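Local coordinates for protein SSD1 (Saccharomyces cerevisiae S288C, PDB 7AM1) that binds mRNA untranslated regions and represses translation as a non-enzymatic pseudonuclease of the RNase II family, at residues 421-426 against 533-538; 529-534 against 701-706; 187-192 against 713-718; 369-374 against 478-483. All blocks are in the same frame, centred on the assembly; numbering follows the deposited sequence.

Interaction 1: residues 421-426 against 533-538; sequences FMPQKL and VKVDLN. With 1PE (pentaethylene glycol), chain E.
F421 lays its side chain along V533, the two pointing the same way. Its CB lies 3.5 Å from the carbonyl O of V533 and also touches the CG2 methyl of V535. Next along, CG and CD1 stay against the V533 backbone, CD1 3.4 Å from V533 O. One face of the ring takes V533 CA in a CH-pi contact, with CA 4.0 Å from the F421 ring centroid and 17° off its normal, displaced toward the rim. At the far side CE1 reaches V533 CG1 at 3.7 Å. The ring adopts this place with CG anti to the carbonyl carbon (chi1 -58°). V535 continues the apolar surface: its CG2 packs on F421 O at 3.5 Å, and its CG1 meets CG of P423 at 3.9 Å, beside CD of the same proline. On the solvent side K425 NZ donates a 3.0 Å hydrogen bond to OH6 of a pentaethylene glycol, probably from the crystallisation liquor. The contact joins two loops of the RNB domain, one joining strands 420-421 and 426-427 and the other lying between helices 523-529 and 544-568. W374 meets F421 edge-to-face, while I714 of helix 689-725 packs against both P423 and V535.

Interaction 2: residues 529-534 against 701-706; sequences DDEKVK and FKKDCA
K703 brings its ammonium group to two consecutive carboxylates, those of D530 and E531, and the three residues form a buried salt-bridge network. A 2.8 Å salt bridge joins K703 NZ to D530 OD1, the nitrogen arriving nearly in line with the C-O bond of the aspartate. E531 instead offers both carboxylate oxygens to the ammonium, K703 NZ lying 3.0 Å from E531 OE1 and 2.9 Å from E531 OE2, both weak bonds. The chain of K703 leaves the helix with CG anti to the backbone N (chi1 -179°) and runs extended until it bends at chi4 (65°), which swings NZ in between the acids. Its methylenes contribute too, CE lying 3.6 Å from the carbonyl O of D529 and CG 3.5 Å from E531 OE1. E531 is bent at chi2 (83°), and its OE2 also touches CB of A706, about one helical turn on from K703.

A second shell fixes the acids. D530 OD1 accepts a weak bond from the backbone N of E531, whereas D530 OD2 is salt-bridged to R665 and R666. R633 holds E531 OE1 and reaches D704 as well. These positive groups probably offset the charge of the buried carboxylates. D529 turns its own carboxylate elsewhere, to H649, H659 and R575. The contact thereby ties the loop after helix 523-529, within the RNB domain, to the middle of the long helix 689-725, whose Y707 and Q710 also pack on E531.

Interaction 3: residues 187-192 against 713-718; sequences QSLLLV and AIHLLL
H715 stands with its imidazole against the backbone of Q187, so that the carbonyl O of Q187 lies 3.6 Å above the ring plane, over its centre. The backbone C of Q187 approaches the same face, with Q187 C 3.4 Å from H715 NE2. This placement follows from chi1 of 175°, which sets CG opposite the backbone N and carries the ring out from the helix toward the loop; a chi2 of -88° then turns the ring broadside to the peptide. NE2 is hydrogen-bonded to the carbonyl O of G186, just before the segment, which fixes the rotation of the imidazole.

L189 supplies the apolar half of the contact. Its side chain runs antiparallel to that of H715, and CD2 lies beside the imidazole edge, 3.8 Å from H715 CA. A chi1 of -62°, with CG anti to the carbonyl carbon, directs the branch toward the helix. There CD2 also meets CD2 of L718 at 3.9 Å, and CD1 meets CG2 of I714 at 4.1 Å, the leucine and isoleucine side chains roughly perpendicular to each other. Within the loop, S188 OG donates a 2.6 Å bond to L190 O, nearly in line with that carbonyl, and so links the residues on either side of L189.

The loop follows helix 175-186 and is wedged between helix 689-725 and strand 755-760. I755 of that strand packs on both L189 and L718, E756 bonds the L189 backbone, and L904 of strand 903-908 lies against H715.

Interaction 4: residues 369-374 against 478-483; sequences ISELGW and LSLEQL
S370 and S479 end two neighbouring parallel strands of the mixed sheet in the RNB domain, where strand 476-479 is the edge and passes straight into helix 480-488. Backbone bonds come first: S370 N donates to L478 O at 2.9 Å (169° at the hydrogen), and L480 N to S370 O at 3.2 Å, a more bent bond. CA-H...O contacts reinforce the pairing, with I369 CA on L478 O and S479 CA on S370 O, the latter at 3.2 Å. Side-chain polar groups add little across the gap, S370 OG making only a weak bond to L478 O. Apolar packing centres on L480, whose CD2 meets I369 CG2 at 3.8 Å, while its CD1 touches E371 CG at 3.9 Å. I549 of helix 544-568 covers I369 and L480 together. Beyond the strand, E371 to W374 form a type II turn. At the helix start S479 is the N-cap of a capping box with Q482. S479 OG, held between its backbone N and carbonyl carbon (chi1 69°), accepts from Q482 N at 3.0 Å, and S479 N returns a bond to Q482 OE1, also 3.0 Å.

How the interactions relate
Three of the contacts meet helix 689-725 or loops packed on it, and interaction 4 lies outermost, at the edge of the RNB-domain sheet. Interactions 1 and 2 share V533 and K534 and have centres 11 Å apart. Interactions 2 and 3 use successive parts of the long helix; their centres are 15 Å apart and they do not touch. Interaction 1 bridges the group: Q424 and V535 reach A713 and I714 of interaction 3, and F421 and V533 reach W374 of interaction 4. Along the chain, interaction 3 closes a loop that encloses the others, while interactions 1 and 4 interleave. The long helix thus links the RNB domain to the loop after helix 175-186.

Interaction 1: residues 421-426 against 533-538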
loop_
_atom_site.group_PDB
_atom_site.type_symbol
_atom_site.label_atom_id
_atom_site.label_comp_id
_atom_site.label_asym_id
_atom_site.label_seq_id
_atom_site.Cartn_x
_atom_site.Cartn_y
_atom_site.Cartn_z
ATOM N N PHE A 421 9.646 5.665 -3.372
ATOM C CA PHE A 421 10.474 4.550 -3.813
ATOM C C PHE A 421 9.658 3.660 -4.739
ATOM O O PHE A 421 8.645 3.082 -4.330
ATOM C CB PHE A 421 11.010 3.770 -2.614
ATOM C CG PHE A 421 11.808 4.615 -1.671
ATOM C CD1 PHE A 421 13.166 4.798 -1.864
ATOM C CD2 PHE A 421 11.195 5.258 -0.611
ATOM C CE1 PHE A 421 13.900 5.583 -1.003
ATOM C CE2 PHE A 421 11.930 6.047 0.259
ATOM C CZ PHE A 421 13.281 6.213 0.056
ATOM N N MET A 422 10.093 3.574 -5.990
ATOM C CA MET A 422 9.506 2.719 -7.002
ATOM C C MET A 422 10.586 1.811 -7.570
ATOM O O MET A 422 11.768 2.167 -7.545
ATOM C CB MET A 422 8.887 3.557 -8.123
ATOM C CG MET A 422 7.757 4.443 -7.636
ATOM S SD MET A 422 7.270 5.715 -8.809
ATOM C CE MET A 422 8.736 6.740 -8.854
ATOM N N PRO A 423 10.226 0.631 -8.077
ATOM C CA PRO A 423 11.263 -0.226 -8.675
ATOM C C PRO A 423 12.037 0.486 -9.769
ATOM O O PRO A 423 13.252 0.290 -9.901
ATOM C CB PRO A 423 10.461 -1.417 -9.225
ATOM C CG PRO A 423 9.171 -1.412 -8.442
ATOM C CD PRO A 423 8.882 0.024 -8.151
ATOM N N GLN A 424 11.354 1.329 -10.548
ATOM C CA GLN A 424 11.942 1.999 -11.697
ATOM C C GLN A 424 12.708 3.262 -11.330
ATOM O O GLN A 424 13.602 3.669 -12.083
ATOM C CB GLN A 424 10.855 2.405 -12.702
ATOM C CG GLN A 424 9.963 1.293 -13.186
ATOM C CD GLN A 424 8.804 1.045 -12.254
ATOM O OE1 GLN A 424 8.887 1.331 -11.061
ATOM N NE2 GLN A 424 7.709 0.520 -12.794
ATOM N N LYS A 425 12.380 3.893 -10.207
ATOM C CA LYS A 425 12.897 5.219 -9.916
ATOM C C LYS A 425 12.689 5.520 -8.442
ATOM O O LYS A 425 11.828 4.928 -7.786
ATOM C CB LYS A 425 12.158 6.265 -10.767
ATOM C CG LYS A 425 12.937 7.512 -11.127
ATOM C CD LYS A 425 11.985 8.685 -11.353
ATOM C CE LYS A 425 12.723 9.931 -11.824
ATOM N NZ LYS A 425 11.796 11.030 -12.224
ATOM N N LEU A 426 13.483 6.460 -7.930
ATOM C CA LEU A 426 13.293 6.967 -6.580
ATOM C C LEU A 426 13.304 8.488 -6.631
ATOM O O LEU A 426 13.976 9.093 -7.474
ATOM C CB LEU A 426 14.371 6.465 -5.596
ATOM C CG LEU A 426 15.778 7.063 -5.637
ATOM C CD1 LEU A 426 15.828 8.406 -4.917
ATOM C CD2 LEU A 426 16.796 6.109 -5.019
ATOM N N VAL A 533 11.910 0.836 1.089
ATOM C CA VAL A 533 12.954 1.666 0.498
ATOM C C VAL A 533 13.518 0.907 -0.695
ATOM O O VAL A 533 13.501 1.400 -1.827
ATOM C CB VAL A 533 14.049 2.006 1.525
ATOM C CG1 VAL A 533 15.222 2.711 0.853
ATOM C CG2 VAL A 533 13.474 2.862 2.646
ATOM N N LYS A 534 14.022 -0.302 -0.452
ATOM C CA LYS A 534 14.346 -1.225 -1.536
ATOM C C LYS A 534 13.055 -1.934 -1.917
ATOM O O LYS A 534 12.496 -2.687 -1.114
ATOM C CB LYS A 534 15.421 -2.220 -1.111
ATOM C CG LYS A 534 16.093 -2.941 -2.284
ATOM C CD LYS A 534 15.276 -4.096 -2.832
ATOM C CE LYS A 534 15.828 -4.572 -4.183
ATOM N NZ LYS A 534 15.339 -3.749 -5.332
ATOM N N VAL A 535 12.568 -1.692 -3.120
ATOM C CA VAL A 535 11.266 -2.209 -3.522
ATOM C C VAL A 535 11.440 -3.547 -4.225
ATOM O O VAL A 535 12.369 -3.743 -5.016
ATOM C CB VAL A 535 10.528 -1.199 -4.421
ATOM C CG1 VAL A 535 9.077 -1.605 -4.573
ATOM C CG2 VAL A 535 10.622 0.210 -3.843
ATOM N N ASP A 536 10.526 -4.467 -3.943
ATOM C CA ASP A 536 10.492 -5.765 -4.592
ATOM C C ASP A 536 9.294 -5.843 -5.527
ATOM O O ASP A 536 8.282 -5.163 -5.327
ATOM C CB ASP A 536 10.401 -6.899 -3.570
ATOM C CG ASP A 536 11.417 -6.763 -2.463
ATOM O OD1 ASP A 536 12.625 -6.762 -2.769
ATOM O OD2 ASP A 536 11.006 -6.644 -1.293
ATOM N N LEU A 537 9.428 -6.671 -6.563
ATOM C CA LEU A 537 8.303 -6.938 -7.449
ATOM C C LEU A 537 7.163 -7.622 -6.708
ATOM O O LEU A 537 6.008 -7.523 -7.133
ATOM C CB LEU A 537 8.774 -7.787 -8.626
ATOM C CG LEU A 537 8.126 -7.568 -9.991
ATOM C CD1 LEU A 537 8.228 -6.112 -10.444
ATOM C CD2 LEU A 537 8.784 -8.519 -11.005
ATOM N N ASN A 538 7.456 -8.302 -5.606
ATOM C CA ASN A 538 6.445 -8.979 -4.803
ATOM C C ASN A 538 6.319 -8.256 -3.469
ATOM O O ASN A 538 7.268 -8.234 -2.679
ATOM C CB ASN A 538 6.814 -10.447 -4.597
ATOM C CG ASN A 538 5.685 -11.253 -3.990
ATOM O OD1 ASN A 538 4.752 -10.699 -3.411
ATOM N ND2 ASN A 538 5.762 -12.572 -4.126
HETATM C C15 1PE E . 10.111 9.716 -15.339
HETATM O OH6 1PE E . 11.417 9.687 -14.839
HETATM C C16 1PE E . 12.216 7.439 -15.084
HETATM C C26 1PE E . 12.301 8.884 -15.571
HETATM O OH7 1PE E . 13.497 6.980 -14.749
#

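Interaction 2: residues 529-534 against 701-706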
loop_
_atom_site.group_PDB
_atom_site.type_symbol
_atom_site.label_atom_id
_atom_site.label_comp_id
_atom_site.label_asym_id
_atom_site.label_seq_id
_atom_site.Cartn_x
_atom_site.Cartn_y
_atom_site.Cartn_z
ATOM N N ASP A 529 2.072 0.740 7.900
ATOM C CA ASP A 529 2.767 1.807 8.603
ATOM C C ASP A 529 3.770 2.558 7.743
ATOM O O ASP A 529 3.930 3.766 7.922
ATOM C CB ASP A 529 3.509 1.274 9.831
ATOM C CG ASP A 529 4.058 2.393 10.687
ATOM O OD1 ASP A 529 3.234 3.127 11.276
ATOM O OD2 ASP A 529 5.297 2.556 10.749
ATOM N N ASP A 530 4.416 1.897 6.790
ATOM C CA ASP A 530 5.554 2.495 6.110
ATOM C C ASP A 530 5.673 1.877 4.726
ATOM O O ASP A 530 5.010 0.888 4.405
ATOM C CB ASP A 530 6.825 2.280 6.946
ATOM C CG ASP A 530 7.906 3.301 6.671
ATOM O OD1 ASP A 530 7.650 4.293 5.960
ATOM O OD2 ASP A 530 9.033 3.092 7.176
ATOM N N GLU A 531 6.517 2.482 3.899
ATOM C CA GLU A 531 6.802 1.962 2.571
ATOM C C GLU A 531 8.197 1.354 2.527
ATOM O O GLU A 531 9.087 1.729 3.296
ATOM C CB GLU A 531 6.699 3.060 1.509
ATOM C CG GLU A 531 5.372 3.809 1.502
ATOM C CD GLU A 531 5.318 4.927 2.522
ATOM O OE1 GLU A 531 4.448 4.866 3.418
ATOM O OE2 GLU A 531 6.147 5.864 2.435
ATOM N N LYS A 532 8.391 0.445 1.576
ATOM C CA LYS A 532 9.708 -0.124 1.341
ATOM C C LYS A 532 10.626 0.936 0.748
ATOM O O LYS A 532 10.190 1.827 0.012
ATOM C CB LYS A 532 9.632 -1.310 0.378
ATOM C CG LYS A 532 8.975 -2.557 0.932
ATOM C CD LYS A 532 9.103 -3.704 -0.068
ATOM C CE LYS A 532 8.574 -5.004 0.502
ATOM N NZ LYS A 532 8.590 -6.083 -0.520
ATOM N N VAL A 533 11.910 0.836 1.089
ATOM C CA VAL A 533 12.954 1.666 0.498
ATOM C C VAL A 533 13.518 0.907 -0.695
ATOM O O VAL A 533 13.501 1.400 -1.827
ATOM C CB VAL A 533 14.049 2.006 1.525
ATOM C CG1 VAL A 533 15.222 2.711 0.853
ATOM C CG2 VAL A 533 13.474 2.862 2.646
ATOM N N LYS A 534 14.022 -0.302 -0.452
ATOM C CA LYS A 534 14.346 -1.225 -1.536
ATOM C C LYS A 534 13.055 -1.934 -1.917
ATOM O O LYS A 534 12.496 -2.687 -1.114
ATOM C CB LYS A 534 15.421 -2.220 -1.111
ATOM C CG LYS A 534 16.093 -2.941 -2.284
ATOM C CD LYS A 534 15.276 -4.096 -2.832
ATOM C CE LYS A 534 15.828 -4.572 -4.183
ATOM N NZ LYS A 534 15.339 -3.749 -5.332
ATOM N N PHE A 701 -1.201 12.849 4.055
ATOM C CA PHE A 701 -1.597 12.887 2.654
ATOM C C PHE A 701 -0.443 12.482 1.747
ATOM O O PHE A 701 -0.586 11.594 0.899
ATOM C CB PHE A 701 -2.107 14.287 2.307
ATOM C CG PHE A 701 -2.406 14.477 0.853
ATOM C CD1 PHE A 701 -3.566 13.968 0.297
ATOM C CD2 PHE A 701 -1.539 15.196 0.048
ATOM C CE1 PHE A 701 -3.843 14.145 -1.043
ATOM C CE2 PHE A 701 -1.820 15.387 -1.298
ATOM C CZ PHE A 701 -2.970 14.859 -1.839
ATOM N N LYS A 702 0.716 13.115 1.920
ATOM C CA LYS A 702 1.840 12.841 1.034
ATOM C C LYS A 702 2.403 11.439 1.256
ATOM O O LYS A 702 2.885 10.814 0.306
ATOM C CB LYS A 702 2.918 13.909 1.215
ATOM C CG LYS A 702 2.394 15.330 0.957
ATOM C CD LYS A 702 2.286 15.720 -0.527
ATOM C CE LYS A 702 3.550 15.454 -1.327
ATOM N NZ LYS A 702 3.687 16.386 -2.485
ATOM N N LYS A 703 2.375 10.933 2.494
ATOM C CA LYS A 703 2.892 9.591 2.750
ATOM C C LYS A 703 1.996 8.529 2.127
ATOM O O LYS A 703 2.485 7.573 1.514
ATOM C CB LYS A 703 3.028 9.360 4.255
ATOM C CG LYS A 703 3.591 8.003 4.618
ATOM C CD LYS A 703 4.302 8.054 5.969
ATOM C CE LYS A 703 4.994 6.748 6.277
ATOM N NZ LYS A 703 6.091 6.498 5.303
ATOM N N ASP A 704 0.680 8.685 2.241
ATOM C CA ASP A 704 -0.201 7.720 1.599
ATOM C C ASP A 704 -0.085 7.807 0.085
ATOM O O ASP A 704 -0.203 6.790 -0.601
ATOM C CB ASP A 704 -1.634 7.938 2.075
ATOM C CG ASP A 704 -1.830 7.497 3.514
ATOM O OD1 ASP A 704 -1.001 6.705 4.009
ATOM O OD2 ASP A 704 -2.793 7.948 4.157
ATOM N N CYS A 705 0.188 9.002 -0.444
ATOM C CA CYS A 705 0.468 9.144 -1.867
ATOM C C CYS A 705 1.751 8.418 -2.258
ATOM O O CYS A 705 1.817 7.810 -3.333
ATOM C CB CYS A 705 0.561 10.627 -2.234
ATOM S SG CYS A 705 -1.042 11.497 -2.327
ATOM N N ALA A 706 2.791 8.494 -1.418
ATOM C CA ALA A 706 4.036 7.788 -1.717
ATOM C C ALA A 706 3.818 6.282 -1.716
ATOM O O ALA A 706 4.427 5.556 -2.509
ATOM C CB ALA A 706 5.126 8.165 -0.711
#

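Interaction 3: residues 187-192 against 713-718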
loop_
_atom_site.group_PDB
_atom_site.type_symbol
_atom_site.label_atom_id
_atom_site.label_comp_id
_atom_site.label_asym_id
_atom_site.label_seq_id
_atom_site.Cartn_x
_atom_site.Cartn_y
_atom_site.Cartn_z
ATOM N N GLN A 187 -6.259 -3.234 -11.833
ATOM C CA GLN A 187 -5.249 -2.183 -11.771
ATOM C C GLN A 187 -4.593 -2.058 -10.398
ATOM O O GLN A 187 -3.778 -1.153 -10.192
ATOM C CB GLN A 187 -5.879 -0.857 -12.203
ATOM C CG GLN A 187 -6.231 -0.873 -13.693
ATOM C CD GLN A 187 -6.959 0.366 -14.160
ATOM O OE1 GLN A 187 -7.614 1.048 -13.373
ATOM N NE2 GLN A 187 -6.865 0.655 -15.455
ATOM N N SER A 188 -4.895 -2.963 -9.472
ATOM C CA SER A 188 -4.208 -3.022 -8.191
ATOM C C SER A 188 -3.731 -4.448 -7.945
ATOM O O SER A 188 -4.191 -5.403 -8.578
ATOM C CB SER A 188 -5.112 -2.554 -7.040
ATOM O OG SER A 188 -6.219 -3.424 -6.885
ATOM N N LEU A 189 -2.791 -4.590 -7.011
ATOM C CA LEU A 189 -2.199 -5.901 -6.768
ATOM C C LEU A 189 -3.185 -6.831 -6.073
ATOM O O LEU A 189 -3.338 -7.994 -6.466
ATOM C CB LEU A 189 -0.918 -5.745 -5.951
ATOM C CG LEU A 189 0.166 -4.922 -6.653
ATOM C CD1 LEU A 189 1.270 -4.564 -5.671
ATOM C CD2 LEU A 189 0.719 -5.672 -7.871
ATOM N N LEU A 190 -3.872 -6.333 -5.051
ATOM C CA LEU A 190 -4.882 -7.077 -4.311
ATOM C C LEU A 190 -6.267 -6.549 -4.688
ATOM O O LEU A 190 -6.411 -5.664 -5.535
ATOM C CB LEU A 190 -4.630 -6.967 -2.805
ATOM C CG LEU A 190 -3.206 -7.283 -2.328
ATOM C CD1 LEU A 190 -3.101 -7.135 -0.803
ATOM C CD2 LEU A 190 -2.743 -8.672 -2.763
ATOM N N LEU A 191 -7.297 -7.096 -4.045
ATOM C CA LEU A 191 -8.679 -6.693 -4.278
ATOM C C LEU A 191 -9.185 -5.858 -3.111
ATOM O O LEU A 191 -9.079 -6.280 -1.955
ATOM C CB LEU A 191 -9.597 -7.903 -4.459
ATOM C CG LEU A 191 -9.458 -8.741 -5.725
ATOM C CD1 LEU A 191 -10.391 -9.939 -5.635
ATOM C CD2 LEU A 191 -9.763 -7.905 -6.960
ATOM N N VAL A 192 -9.791 -4.709 -3.416
ATOM C CA VAL A 192 -10.354 -3.873 -2.364
ATOM C C VAL A 192 -11.577 -4.587 -1.794
ATOM O O VAL A 192 -12.271 -5.337 -2.496
ATOM C CB VAL A 192 -10.738 -2.471 -2.881
ATOM C CG1 VAL A 192 -9.767 -1.993 -3.969
ATOM C CG2 VAL A 192 -12.200 -2.406 -3.327
ATOM N N ALA A 713 3.626 1.596 -9.247
ATOM C CA ALA A 713 4.806 1.345 -10.066
ATOM C C ALA A 713 5.189 -0.132 -10.040
ATOM O O ALA A 713 5.597 -0.691 -11.065
ATOM C CB ALA A 713 5.960 2.227 -9.589
ATOM N N ILE A 714 5.060 -0.786 -8.883
ATOM C CA ILE A 714 5.240 -2.234 -8.835
ATOM C C ILE A 714 4.264 -2.914 -9.784
ATOM O O ILE A 714 4.639 -3.784 -10.579
ATOM C CB ILE A 714 5.058 -2.757 -7.400
ATOM C CG1 ILE A 714 6.190 -2.277 -6.492
ATOM C CG2 ILE A 714 4.963 -4.270 -7.413
ATOM C CD1 ILE A 714 5.915 -2.525 -5.015
ATOM N N HIS A 715 2.984 -2.548 -9.683
ATOM C CA HIS A 715 1.952 -3.173 -10.497
ATOM C C HIS A 715 2.262 -3.019 -11.974
ATOM O O HIS A 715 2.094 -3.960 -12.757
ATOM C CB HIS A 715 0.598 -2.544 -10.160
ATOM C CG HIS A 715 -0.531 -3.027 -11.014
ATOM N ND1 HIS A 715 -0.851 -2.440 -12.219
ATOM C CD2 HIS A 715 -1.425 -4.027 -10.833
ATOM C CE1 HIS A 715 -1.888 -3.065 -12.748
ATOM N NE2 HIS A 715 -2.256 -4.032 -11.926
ATOM N N LEU A 716 2.741 -1.840 -12.363
ATOM C CA LEU A 716 3.068 -1.576 -13.757
ATOM C C LEU A 716 4.168 -2.513 -14.241
ATOM O O LEU A 716 4.028 -3.169 -15.278
ATOM C CB LEU A 716 3.477 -0.111 -13.902
ATOM C CG LEU A 716 3.869 0.437 -15.267
ATOM C CD1 LEU A 716 2.670 0.386 -16.215
ATOM C CD2 LEU A 716 4.395 1.861 -15.121
ATOM N N LEU A 717 5.271 -2.593 -13.494
ATOM C CA LEU A 717 6.383 -3.441 -13.904
ATOM C C LEU A 717 6.026 -4.917 -13.823
ATOM O O LEU A 717 6.509 -5.714 -14.635
ATOM C CB LEU A 717 7.603 -3.145 -13.039
ATOM C CG LEU A 717 8.906 -3.852 -13.403
ATOM C CD1 LEU A 717 9.247 -3.649 -14.870
ATOM C CD2 LEU A 717 10.034 -3.353 -12.502
ATOM N N LEU A 718 5.181 -5.298 -12.861
ATOM C CA LEU A 718 4.758 -6.689 -12.750
ATOM C C LEU A 718 3.912 -7.107 -13.947
ATOM O O LEU A 718 4.054 -8.225 -14.456
ATOM C CB LEU A 718 3.978 -6.894 -11.452
ATOM C CG LEU A 718 3.446 -8.312 -11.245
ATOM C CD1 LEU A 718 4.584 -9.317 -11.227
ATOM C CD2 LEU A 718 2.632 -8.390 -9.967
#

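Interaction 4: residues 369-374 against 478-483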
loop_
_atom_site.group_PDB
_atom_site.type_symbol
_atom_site.label_atom_id
_atom_site.label_comp_id
_atom_site.label_asym_id
_atom_site.label_seq_id
_atom_site.Cartn_x
_atom_site.Cartn_y
_atom_site.Cartn_z
ATOM N N ILE A 369 23.875 0.827 8.369
ATOM C CA ILE A 369 23.034 -0.001 7.511
ATOM C C ILE A 369 22.673 0.791 6.264
ATOM O O ILE A 369 22.158 1.913 6.354
ATOM C CB ILE A 369 21.768 -0.475 8.248
ATOM C CG1 ILE A 369 22.151 -1.173 9.557
ATOM C CG2 ILE A 369 20.931 -1.376 7.352
ATOM C CD1 ILE A 369 22.817 -2.526 9.364
ATOM N N SER A 370 22.946 0.211 5.101
ATOM C CA SER A 370 22.580 0.803 3.827
ATOM C C SER A 370 21.477 -0.021 3.178
ATOM O O SER A 370 21.410 -1.244 3.333
ATOM C CB SER A 370 23.788 0.894 2.889
ATOM O OG SER A 370 24.233 -0.392 2.499
ATOM N N GLU A 371 20.610 0.668 2.449
ATOM C CA GLU A 371 19.527 0.040 1.708
ATOM C C GLU A 371 19.776 0.261 0.222
ATOM O O GLU A 371 20.188 1.349 -0.193
ATOM C CB GLU A 371 18.178 0.613 2.156
ATOM C CG GLU A 371 17.854 0.277 3.622
ATOM C CD GLU A 371 16.680 1.063 4.201
ATOM O OE1 GLU A 371 16.823 2.287 4.443
ATOM O OE2 GLU A 371 15.619 0.444 4.439
ATOM N N LEU A 372 19.566 -0.786 -0.570
ATOM C CA LEU A 372 19.886 -0.733 -1.992
ATOM C C LEU A 372 19.281 0.489 -2.662
ATOM O O LEU A 372 18.067 0.705 -2.610
ATOM C CB LEU A 372 19.385 -2.002 -2.684
ATOM C CG LEU A 372 19.997 -2.286 -4.053
ATOM C CD1 LEU A 372 20.211 -3.758 -4.301
ATOM C CD2 LEU A 372 19.050 -1.693 -5.114
ATOM N N GLY A 373 20.139 1.277 -3.308
ATOM C CA GLY A 373 19.713 2.452 -4.034
ATOM C C GLY A 373 19.468 3.671 -3.179
ATOM O O GLY A 373 19.088 4.720 -3.716
ATOM N N TRP A 374 19.684 3.574 -1.872
ATOM C CA TRP A 374 19.363 4.635 -0.934
ATOM C C TRP A 374 20.591 4.918 -0.078
ATOM O O TRP A 374 21.609 4.227 -0.162
ATOM C CB TRP A 374 18.151 4.236 -0.079
ATOM C CG TRP A 374 17.598 5.325 0.778
ATOM C CD1 TRP A 374 17.438 5.300 2.131
ATOM C CD2 TRP A 374 17.130 6.605 0.339
ATOM N NE1 TRP A 374 16.892 6.484 2.565
ATOM C CE2 TRP A 374 16.696 7.304 1.483
ATOM C CE3 TRP A 374 17.034 7.227 -0.911
ATOM C CZ2 TRP A 374 16.175 8.593 1.416
ATOM C CZ3 TRP A 374 16.516 8.506 -0.977
ATOM C CH2 TRP A 374 16.091 9.176 0.180
ATOM N N LEU A 478 27.122 -2.148 6.130
ATOM C CA LEU A 478 26.543 -3.350 5.549
ATOM C C LEU A 478 25.220 -3.006 4.883
ATOM O O LEU A 478 24.422 -2.239 5.434
ATOM C CB LEU A 478 26.295 -4.435 6.606
ATOM C CG LEU A 478 27.486 -5.236 7.120
ATOM C CD1 LEU A 478 27.037 -6.151 8.248
ATOM C CD2 LEU A 478 28.127 -6.037 6.002
ATOM N N SER A 479 24.990 -3.573 3.702
ATOM C CA SER A 479 23.661 -3.547 3.120
ATOM C C SER A 479 22.807 -4.638 3.755
ATOM O O SER A 479 23.318 -5.610 4.318
ATOM C CB SER A 479 23.713 -3.764 1.608
ATOM O OG SER A 479 24.114 -5.089 1.320
ATOM N N LEU A 480 21.487 -4.472 3.648
ATOM C CA LEU A 480 20.581 -5.499 4.146
ATOM C C LEU A 480 20.822 -6.826 3.443
ATOM O O LEU A 480 20.651 -7.889 4.048
ATOM C CB LEU A 480 19.129 -5.054 3.972
ATOM C CG LEU A 480 18.678 -3.898 4.867
ATOM C CD1 LEU A 480 17.264 -3.459 4.510
ATOM C CD2 LEU A 480 18.753 -4.289 6.337
ATOM N N GLU A 481 21.221 -6.784 2.169
ATOM C CA GLU A 481 21.571 -8.013 1.468
ATOM C C GLU A 481 22.805 -8.649 2.091
ATOM O O GLU A 481 22.841 -9.866 2.312
ATOM C CB GLU A 481 21.810 -7.729 -0.016
ATOM C CG GLU A 481 20.549 -7.427 -0.815
ATOM C CD GLU A 481 19.953 -6.070 -0.488
ATOM O OE1 GLU A 481 20.711 -5.173 -0.063
ATOM O OE2 GLU A 481 18.724 -5.903 -0.653
ATOM N N GLN A 482 23.820 -7.837 2.394
ATOM C CA GLN A 482 25.006 -8.352 3.064
ATOM C C GLN A 482 24.675 -8.837 4.469
ATOM O O GLN A 482 25.185 -9.874 4.908
ATOM C CB GLN A 482 26.089 -7.275 3.110
ATOM C CG GLN A 482 26.649 -6.912 1.748
ATOM C CD GLN A 482 27.608 -5.741 1.806
ATOM O OE1 GLN A 482 27.479 -4.858 2.654
ATOM N NE2 GLN A 482 28.587 -5.733 0.905
ATOM N N LEU A 483 23.829 -8.099 5.194
ATOM C CA LEU A 483 23.393 -8.556 6.510
ATOM C C LEU A 483 22.728 -9.922 6.408
ATOM O O LEU A 483 23.013 -10.828 7.199
ATOM C CB LEU A 483 22.440 -7.533 7.135
ATOM C CG LEU A 483 21.840 -7.923 8.489
ATOM C CD1 LEU A 483 22.930 -8.156 9.524
ATOM C CD2 LEU A 483 20.867 -6.865 8.982
#